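Local coordinates for DUF574 domain-containing protein (Thermobifida fusca, PDB 2QE6) that binds S-adenosylmethionine and is probably a methyltransferase with a Rossmann-like fold, at residues A[71-76]-A[96-101]. The protein carries 1 engineered substitution. Sequence-based numbering, arbitrary orientation.
Sequences FLAGEA and EVAQSV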
ATOM      1  N   PHE A  71       6.425   3.455  13.059  1.00 35.03           N
ATOM      2  CA  PHE A  71       6.635   2.350  14.007  1.00 34.56           C
ATOM      3  C   PHE A  71       7.809   1.468  13.555  1.00 34.26           C
ATOM      4  O   PHE A  71       8.722   1.155  14.328  1.00 36.70           O
ATOM      5  CB  PHE A  71       5.355   1.503  14.164  1.00 35.33           C
ATOM      6  CG  PHE A  71       5.596   0.129  14.727  1.00 31.54           C
ATOM      7  CD1 PHE A  71       5.791  -0.058  16.076  1.00 34.46           C
ATOM      8  CD2 PHE A  71       5.576  -0.987  13.901  1.00 39.76           C
ATOM      9  CE1 PHE A  71       6.021  -1.345  16.603  1.00 34.90           C
ATOM     10  CE2 PHE A  71       5.828  -2.261  14.417  1.00 35.75           C
ATOM     11  CZ  PHE A  71       6.040  -2.436  15.760  1.00 37.98           C
ATOM     12  N   LEU A  72       7.800   1.105  12.286  1.00 35.23           N
ATOM     13  CA  LEU A  72       8.791   0.182  11.736  1.00 34.75           C
ATOM     14  C   LEU A  72      10.189   0.750  11.737  1.00 34.65           C
ATOM     15  O   LEU A  72      11.137   0.068  12.140  1.00 34.07           O
ATOM     16  CB  LEU A  72       8.400  -0.207  10.315  1.00 33.87           C
ATOM     17  CG  LEU A  72       7.222  -1.153  10.178  1.00 37.62           C
ATOM     18  CD1 LEU A  72       6.747  -1.197   8.736  1.00 31.04           C
ATOM     19  CD2 LEU A  72       7.524  -2.563  10.750  1.00 33.43           C
ATOM     20  N   ALA A  73      10.325   2.006  11.293  1.00 33.44           N
ATOM     21  CA  ALA A  73      11.655   2.617  11.087  1.00 33.89           C
ATOM     22  C   ALA A  73      12.274   3.134  12.392  1.00 34.47           C
ATOM     23  O   ALA A  73      13.504   3.267  12.509  1.00 37.61           O
ATOM     24  CB  ALA A  73      11.554   3.737  10.035  1.00 32.54           C
ATOM     25  N   GLY A  74      11.419   3.450  13.361  1.00 36.02           N
ATOM     26  CA  GLY A  74      11.847   3.955  14.648  1.00 36.69           C
ATOM     27  C   GLY A  74      11.931   2.845  15.667  1.00 38.61           C
ATOM     28  O   GLY A  74      12.983   2.254  15.872  1.00 42.86           O
ATOM     29  N   GLU A  75      10.795   2.563  16.279  1.00 38.63           N
ATOM     30  CA  GLU A  75      10.650   1.578  17.331  1.00 40.06           C
ATOM     31  C   GLU A  75      11.108   0.162  16.951  1.00 36.09           C
ATOM     32  O   GLU A  75      11.871  -0.453  17.695  1.00 32.61           O
ATOM     33  CB  GLU A  75       9.185   1.561  17.757  1.00 39.19           C
ATOM     34  CG  GLU A  75       8.896   0.837  19.055  1.00 49.54           C
ATOM     35  CD  GLU A  75       7.445   1.025  19.497  1.00 50.97           C
ATOM     36  OE1 GLU A  75       6.843   2.098  19.177  1.00 59.39           O
ATOM     37  OE2 GLU A  75       6.908   0.079  20.134  1.00 66.94           O
ATOM     38  N   ALA A  76      10.634  -0.371  15.827  1.00 33.67           N
ATOM     39  CA  ALA A  76      11.059  -1.703  15.374  1.00 33.35           C
ATOM     40  C   ALA A  76      12.492  -1.736  14.810  1.00 35.70           C
ATOM     41  O   ALA A  76      13.064  -2.809  14.601  1.00 38.12           O
ATOM     42  CB  ALA A  76      10.061  -2.267  14.352  1.00 32.66           C
ATOM     43  N   GLU A  96      10.180   9.334   3.227  1.00 35.09           N
ATOM     44  CA  GLU A  96      10.173  10.572   3.996  1.00 37.36           C
ATOM     45  C   GLU A  96       9.852  10.276   5.456  1.00 33.77           C
ATOM     46  O   GLU A  96      10.521  10.729   6.350  1.00 29.80           O
ATOM     47  CB  GLU A  96       9.159  11.544   3.373  1.00 37.56           C
ATOM     48  CG  GLU A  96       9.607  12.080   1.990  1.00 41.71           C
ATOM     49  CD  GLU A  96       8.453  12.628   1.121  1.00 45.25           C
ATOM     50  OE1 GLU A  96       7.270  12.586   1.540  1.00 49.25           O
ATOM     51  OE2 GLU A  96       8.752  13.093  -0.002  1.00 65.79           O
ATOM     52  N   VAL A  97       8.814   9.487   5.692  1.00 32.87           N
ATOM     53  CA  VAL A  97       8.535   9.026   7.042  1.00 33.26           C
ATOM     54  C   VAL A  97       9.721   8.236   7.614  1.00 33.52           C
ATOM     55  O   VAL A  97      10.191   8.530   8.711  1.00 38.03           O
ATOM     56  CB  VAL A  97       7.273   8.134   7.058  1.00 26.77           C
ATOM     57  CG1 VAL A  97       6.874   7.863   8.486  1.00 31.91           C
ATOM     58  CG2 VAL A  97       6.164   8.860   6.321  1.00 32.21           C
ATOM     59  N   ALA A  98      10.223   7.258   6.852  1.00 33.86           N
ATOM     60  CA  ALA A  98      11.312   6.391   7.335  1.00 33.77           C
ATOM     61  C   ALA A  98      12.535   7.216   7.672  1.00 33.95           C
ATOM     62  O   ALA A  98      13.146   7.037   8.729  1.00 35.09           O
ATOM     63  CB  ALA A  98      11.656   5.312   6.300  1.00 33.14           C
ATOM     64  N   GLN A  99      12.888   8.148   6.791  1.00 33.30           N
ATOM     65  CA  GLN A  99      14.104   8.950   7.028  1.00 35.80           C
ATOM     66  C   GLN A  99      13.955   9.971   8.156  1.00 35.62           C
ATOM     67  O   GLN A  99      14.965  10.374   8.757  1.00 36.68           O
ATOM     68  CB  GLN A  99      14.558   9.648   5.748  1.00 36.68           C
ATOM     69  CG  GLN A  99      14.971   8.682   4.600  1.00 33.89           C
ATOM     70  CD  GLN A  99      15.487   9.429   3.415  1.00 39.78           C
ATOM     71  OE1 GLN A  99      15.969  10.553   3.558  1.00 41.17           O
ATOM     72  NE2 GLN A  99      15.421   8.832   2.247  1.00 24.10           N
ATOM     73  N   SER A 100      12.720  10.380   8.461  1.00 34.97           N
ATOM     74  CA  SER A 100      12.456  11.291   9.599  1.00 36.40           C
ATOM     75  C   SER A 100      12.800  10.662  10.944  1.00 35.58           C
ATOM     76  O   SER A 100      13.216  11.369  11.849  1.00 32.66           O
ATOM     77  CB  SER A 100      10.986  11.783   9.624  1.00 38.18           C
ATOM     78  OG  SER A 100      10.073  10.769  10.027  1.00 33.58           O
ATOM     79  N   VAL A 101      12.624   9.345  11.075  1.00 38.60           N
ATOM     80  CA  VAL A 101      12.964   8.643  12.315  1.00 42.60           C
ATOM     81  C   VAL A 101      14.307   7.906  12.231  1.00 44.48           C
ATOM     82  O   VAL A 101      14.888   7.584  13.255  1.00 46.65           O
ATOM     83  CB  VAL A 101      11.843   7.656  12.780  1.00 41.75           C
ATOM     84  CG1 VAL A 101      10.555   8.405  13.034  1.00 42.42           C
ATOM     85  CG2 VAL A 101      11.600   6.565  11.788  1.00 48.56           C
TER
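Ala73 meets both Ala98 and Val101, its methyl group pointing toward helix segment 96-101. CB lies over the backbone of Ala98, 3.8 Å from the CA of that residue, with the Ala98 CB 4.1 Å from Ala73 CB. It also runs into a single branch of Val101: CG2 comes within 3.3 Å of Ala73 CB, tighter than usual for two methyl carbons. In Val101, CG1 stands anti to the carbonyl carbon (chi1 -60°), which leaves CG2 between the backbone N and the carbonyl carbon, facing Ala73. Next along, Gly74 offers bare backbone. Its N is 3.5 Å from Val101 CG2 and its CA 4.1 Å from Val101 CB; with no side chain between them, its backbone lies directly against the valine. Beyond it, Ala76 N hydrogen-bonds to Phe71 O in a wide pi-type turn. No hydrogen bond joins the two segments, and small apolar groups carry the contact. The short segments run nearly parallel, 12° apart, with axes 8.3 Å from each other. They belong to helices 54-75 and 94-101 of the Rossmann-like methyltransferase fold. Ala73 and Ala98 both also rest on Phe81 of the central parallel strand 80-84, while Val97 and Val101 pack against the preceding turns of helix 54-75.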